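Local coordinates for protein enoyl-CoA hydratase (Mycobacterium tuberculosis, PDB 4JJT) that probably adds water to the double bond of enoyl-CoA thioesters, as a lyase of the crotonase family, at residues E15-L20 / V54-G59; A41-A46 / P84-M89. One frame throughout, in Å; residues are numbered along the deposited sequence.

Interaction 1 of 2, residues E15-L20 / V54-G59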
loop_
_atom_site.group_PDB
_atom_site.type_symbol
_atom_site.label_atom_id
_atom_site.label_comp_id
_atom_site.label_asym_id
_atom_site.label_seq_id
_atom_site.Cartn_x
_atom_site.Cartn_y
_atom_site.Cartn_z
ATOM N N GLU A 15 12.788 18.459 34.877
ATOM C CA GLU A 15 12.393 17.078 35.142
ATOM C C GLU A 15 12.358 16.238 33.871
ATOM O O GLU A 15 11.356 15.588 33.573
ATOM C CB GLU A 15 11.039 17.018 35.855
ATOM C CG GLU A 15 11.050 17.570 37.267
ATOM C CD GLU A 15 11.700 16.627 38.260
ATOM O OE1 GLU A 15 12.055 17.081 39.369
ATOM O OE2 GLU A 15 11.851 15.429 37.933
ATOM N N ARG A 16 13.458 16.277 33.124
ATOM C CA ARG A 16 13.622 15.489 31.904
ATOM C C ARG A 16 12.599 15.832 30.824
ATOM O O ARG A 16 12.331 15.029 29.932
ATOM C CB ARG A 16 13.596 13.988 32.217
ATOM C CG ARG A 16 14.560 13.570 33.313
ATOM C CD ARG A 16 14.537 12.070 33.537
ATOM N NE ARG A 16 14.948 11.342 32.341
ATOM C CZ ARG A 16 16.213 11.127 31.998
ATOM N NH1 ARG A 16 17.196 11.588 32.761
ATOM N NH2 ARG A 16 16.496 10.455 30.892
ATOM N N VAL A 17 12.036 17.033 30.910
ATOM C CA VAL A 17 11.083 17.505 29.913
ATOM C C VAL A 17 11.597 18.779 29.254
ATOM O O VAL A 17 11.877 19.770 29.928
ATOM C CB VAL A 17 9.698 17.779 30.529
ATOM C CG1 VAL A 17 8.766 18.388 29.489
ATOM C CG2 VAL A 17 9.110 16.501 31.105
ATOM N N ARG A 18 11.719 18.739 27.932
ATOM C CA ARG A 18 12.194 19.877 27.157
ATOM C C ARG A 18 11.034 20.653 26.533
ATOM O O ARG A 18 10.316 20.135 25.676
ATOM C CB ARG A 18 13.158 19.396 26.068
ATOM C CG ARG A 18 13.525 20.442 25.030
ATOM C CD ARG A 18 14.423 21.514 25.611
ATOM N NE ARG A 18 15.499 20.951 26.422
ATOM C CZ ARG A 18 16.634 20.463 25.933
ATOM N NH1 ARG A 18 16.848 20.452 24.624
ATOM N NH2 ARG A 18 17.552 19.978 26.754
ATOM N N THR A 19 10.854 21.895 26.964
ATOM C CA THR A 19 9.780 22.725 26.435
ATOM C C THR A 19 10.312 23.685 25.379
ATOM O O THR A 19 11.290 24.394 25.610
ATOM C CB THR A 19 9.083 23.530 27.546
ATOM O OG1 THR A 19 8.732 22.652 28.623
ATOM C CG2 THR A 19 7.824 24.195 27.007
ATOM N N LEU A 20 9.670 23.688 24.215
ATOM C CA LEU A 20 10.024 24.605 23.138
ATOM C C LEU A 20 8.898 25.602 22.906
ATOM O O LEU A 20 7.785 25.221 22.551
ATOM C CB LEU A 20 10.311 23.843 21.844
ATOM C CG LEU A 20 11.376 22.748 21.892
ATOM C CD1 LEU A 20 11.563 22.138 20.510
ATOM C CD2 LEU A 20 12.691 23.290 22.430
ATOM N N VAL A 54 10.797 13.635 27.094
ATOM C CA VAL A 54 9.586 14.155 26.463
ATOM C C VAL A 54 9.789 15.605 26.027
ATOM O O VAL A 54 10.454 16.378 26.715
ATOM C CB VAL A 54 8.367 14.085 27.421
ATOM C CG1 VAL A 54 7.100 14.550 26.718
ATOM C CG2 VAL A 54 8.173 12.677 27.950
ATOM N N VAL A 55 9.220 15.966 24.882
ATOM C CA VAL A 55 9.271 17.340 24.400
ATOM C C VAL A 55 7.886 17.982 24.400
ATOM O O VAL A 55 6.907 17.370 23.979
ATOM C CB VAL A 55 9.865 17.421 22.975
ATOM C CG1 VAL A 55 9.942 18.868 22.512
ATOM C CG2 VAL A 55 11.237 16.781 22.944
ATOM N N ILE A 56 7.809 19.216 24.889
ATOM C CA ILE A 56 6.575 19.993 24.840
ATOM C C ILE A 56 6.719 21.189 23.907
ATOM O O ILE A 56 7.611 22.019 24.073
ATOM C CB ILE A 56 6.157 20.498 26.235
ATOM C CG1 ILE A 56 5.886 19.311 27.168
ATOM C CG2 ILE A 56 4.918 21.379 26.139
ATOM C CD1 ILE A 56 5.400 19.724 28.537
ATOM N N LEU A 57 5.835 21.268 22.921
ATOM C CA LEU A 57 5.817 22.391 21.992
ATOM C C LEU A 57 4.607 23.277 22.246
ATOM O O LEU A 57 3.475 22.801 22.294
ATOM C CB LEU A 57 5.818 21.892 20.545
ATOM C CG LEU A 57 5.593 22.931 19.450
ATOM C CD1 LEU A 57 6.616 24.050 19.543
ATOM C CD2 LEU A 57 5.646 22.275 18.077
ATOM N N THR A 58 4.855 24.570 22.410
ATOM C CA THR A 58 3.783 25.527 22.625
ATOM C C THR A 58 4.182 26.893 22.073
ATOM O O THR A 58 5.304 27.083 21.609
ATOM C CB THR A 58 3.443 25.664 24.116
ATOM O OG1 THR A 58 2.198 26.357 24.261
ATOM C CG2 THR A 58 4.540 26.423 24.847
ATOM N N GLY A 59 3.255 27.841 22.116
ATOM C CA GLY A 59 3.519 29.177 21.617
ATOM C C GLY A 59 3.275 30.256 22.649
ATOM O O GLY A 59 2.536 30.057 23.614
#
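Strands 17-20 and 54-59 run parallel as hydrogen-bonded neighbours in the main beta sheet, with Val17, Arg18, Thr19 and Leu20 level with Val54, Val55, Ile56 and Leu57. The axes of these two strand segments come within 4.6 Å and differ in direction by 19°. Four backbone bonds join them. Arg18 N donates to Val54 O, and Ile56 N returns a bond to Arg18 O at 2.8 Å. Leu20 N then donates to Ile56 O at 2.7 Å. Thr58 N closes the series on Leu20 O. The strands are the two arms of a beta-alpha-beta crossover through helix 33-48, within the crotonase fold. One face carries Val17, Thr19, Val54 and Ile56. There Ile56 CG1 lies anti to its carbonyl carbon (chi1 -62°), and the chain extends CD1 to 3.7 Å from Val17 CG1. Thr19 lies alongside Ile56, its CG2 4.1 Å from Ile56 CG2. Helix 181-193 covers this face through Ala185 and Ala189. On the other face the side chains of Leu20 and Val55 lie at a slant to each other, with Leu20 CD1 4.2 Å from Val55 CG1, and Leu57 CD1 reaches Leu20 O at 3.4 Å. Helix 33-48 packs here. The Arg18 side chain bends away from strand 54-59, and its NE bonds Thr13 OG1. Arg16 NE forms a salt bridge with Asp53, the residue just before strand 54-59.

Interaction 2 of 2, residues A41-A46 / P84-M89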
loop_
_atom_site.group_PDB
_atom_site.type_symbol
_atom_site.label_atom_id
_atom_site.label_comp_id
_atom_site.label_asym_id
_atom_site.label_seq_id
_atom_site.Cartn_x
_atom_site.Cartn_y
_atom_site.Cartn_z
ATOM N N ALA A 41 16.295 22.562 14.709
ATOM C CA ALA A 41 17.578 22.270 15.329
ATOM C C ALA A 41 17.350 21.864 16.777
ATOM O O ALA A 41 18.034 20.989 17.305
ATOM C CB ALA A 41 18.494 23.477 15.255
ATOM N N ALA A 42 16.375 22.510 17.410
ATOM C CA ALA A 42 16.035 22.235 18.800
ATOM C C ALA A 42 15.495 20.820 18.987
ATOM O O ALA A 42 15.823 20.148 19.965
ATOM C CB ALA A 42 15.031 23.252 19.306
ATOM N N LEU A 43 14.660 20.379 18.052
ATOM C CA LEU A 43 14.102 19.032 18.097
ATOM C C LEU A 43 15.198 17.980 18.007
ATOM O O LEU A 43 15.167 16.981 18.724
ATOM C CB LEU A 43 13.088 18.822 16.969
ATOM C CG LEU A 43 11.706 19.441 17.137
ATOM C CD1 LEU A 43 10.814 19.082 15.955
ATOM C CD2 LEU A 43 11.084 18.977 18.444
ATOM N N ALA A 44 16.160 18.215 17.121
ATOM C CA ALA A 44 17.273 17.293 16.922
ATOM C C ALA A 44 18.113 17.162 18.187
ATOM O O ALA A 44 18.564 16.072 18.536
ATOM C CB ALA A 44 18.140 17.751 15.753
ATOM N N ASP A 45 18.311 18.283 18.873
ATOM C CA ASP A 45 19.031 18.298 20.140
ATOM C C ASP A 45 18.319 17.437 21.177
ATOM O O ASP A 45 18.947 16.638 21.873
ATOM C CB ASP A 45 19.164 19.732 20.659
ATOM C CG ASP A 45 20.262 20.509 19.957
ATOM O OD1 ASP A 45 20.622 20.149 18.815
ATOM O OD2 ASP A 45 20.765 21.485 20.547
ATOM N N ALA A 46 17.002 17.608 21.272
ATOM C CA ALA A 46 16.188 16.856 22.222
ATOM C C ALA A 46 16.273 15.354 21.971
ATOM O O ALA A 46 16.334 14.559 22.909
ATOM C CB ALA A 46 14.745 17.320 22.155
ATOM N N PRO A 84 9.757 19.523 3.802
ATOM C CA PRO A 84 9.525 19.103 5.190
ATOM C C PRO A 84 10.835 18.801 5.913
ATOM O O PRO A 84 11.728 18.188 5.325
ATOM C CB PRO A 84 8.705 17.823 5.030
ATOM C CG PRO A 84 9.103 17.295 3.718
ATOM C CD PRO A 84 9.325 18.491 2.844
ATOM N N ARG A 85 10.941 19.215 7.173
ATOM C CA ARG A 85 12.203 19.121 7.900
ATOM C C ARG A 85 12.079 18.412 9.247
ATOM O O ARG A 85 13.085 18.157 9.908
ATOM C CB ARG A 85 12.791 20.517 8.109
ATOM C CG ARG A 85 12.963 21.304 6.827
ATOM C CD ARG A 85 13.390 22.730 7.109
ATOM N NE ARG A 85 14.681 22.789 7.787
ATOM C CZ ARG A 85 15.255 23.913 8.201
ATOM N NH1 ARG A 85 16.432 23.873 8.807
ATOM N NH2 ARG A 85 14.649 25.078 8.008
ATOM N N TRP A 86 10.851 18.104 9.652
ATOM C CA TRP A 86 10.609 17.436 10.930
ATOM C C TRP A 86 11.336 16.092 10.984
ATOM O O TRP A 86 10.990 15.165 10.258
ATOM C CB TRP A 86 9.108 17.236 11.155
ATOM C CG TRP A 86 8.740 16.858 12.568
ATOM C CD1 TRP A 86 8.941 15.651 13.170
ATOM C CD2 TRP A 86 8.094 17.689 13.541
ATOM N NE1 TRP A 86 8.471 15.681 14.456
ATOM C CE2 TRP A 86 7.944 16.920 14.711
ATOM C CE3 TRP A 86 7.633 19.008 13.540
ATOM C CZ2 TRP A 86 7.353 17.422 15.865
ATOM C CZ3 TRP A 86 7.044 19.506 14.685
ATOM C CH2 TRP A 86 6.909 18.714 15.834
ATOM N N PRO A 87 12.349 15.986 11.855
ATOM C CA PRO A 87 13.243 14.823 11.907
ATOM C C PRO A 87 12.601 13.595 12.548
ATOM O O PRO A 87 11.600 13.712 13.250
ATOM C CB PRO A 87 14.399 15.327 12.773
ATOM C CG PRO A 87 13.760 16.294 13.689
ATOM C CD PRO A 87 12.665 16.967 12.906
ATOM N N ALA A 88 13.184 12.426 12.301
ATOM C CA ALA A 88 12.714 11.190 12.915
ATOM C C ALA A 88 13.056 11.199 14.404
ATOM O O ALA A 88 14.188 11.495 14.782
ATOM C CB ALA A 88 13.333 9.985 12.222
HETATM N N MSE A 89 12.076 10.893 15.248
HETATM C CA MSE A 89 12.270 10.969 16.693
HETATM C C MSE A 89 11.674 9.764 17.422
HETATM O O MSE A 89 10.652 9.218 17.007
HETATM C CB MSE A 89 11.675 12.269 17.250
HETATM C CG MSE A 89 12.273 13.537 16.654
HETATM SE SE MSE A 89 11.564 15.187 17.411
HETATM C CE MSE A 89 12.426 15.120 19.159
#
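Leu43 turns CG anti to its own carbonyl carbon (chi1 -77°), and its extended second torsion carries CD1 over the ring of Trp86, whose CG is anti to the backbone N (chi1 -166°). The methyl CD1 sits 3.6 Å from the centroid of the six-membered ring of Trp86, only 5° off the ring normal. This is a CH-pi contact over the face, and all six carbons of that Trp86 ring lie 3.8 to 4.0 Å from Leu43 CD1. Pro87 CD touches the same methyl at 4.1 Å. The other branch, Leu43 CD2, lies 4.0 Å from SE of Met89, a selenomethionine. The two side chains cross at about a right angle. The bend at the end of the Met89 chain sets CE against the helix backbone, 3.3 Å from Leu43 O, and 4.4 Å from Ala46 CB. No hydrogen bond links the two segments. On the helix side Leu43 gives most of the contact. Arg85 makes a salt bridge to Asp37, and Lys91 NZ bonds Ala46 O. The loop, which leads into strand 93-97, is thus packed against helix 33-48, while Trp86 stacks with Tyr111 of helix 104-111 and Ala42 touches strand 17-22.

Both interactions are buried, and helix 33-48 connects them. Interaction 1 joins the two strands that flank this helix in the chain. Interaction 2 sets the same helix against the loop before strand 93-97. Their centres are about 13 Å apart, yet they touch: Val55 CG2 packs 3.6 Å from Ala46 CB, and Leu20 CD1 lies 3.8 Å from Leu43 CD2. Leu43 therefore faces the sheet as well as the loop. Interaction 1 is chiefly backbone hydrogen bonding with aliphatic packing on two faces. Interaction 2 relies on apolar side chains and one aromatic face. It also lies nearer the subunit boundary, where Pro84 and Ala88 touch a second subunit.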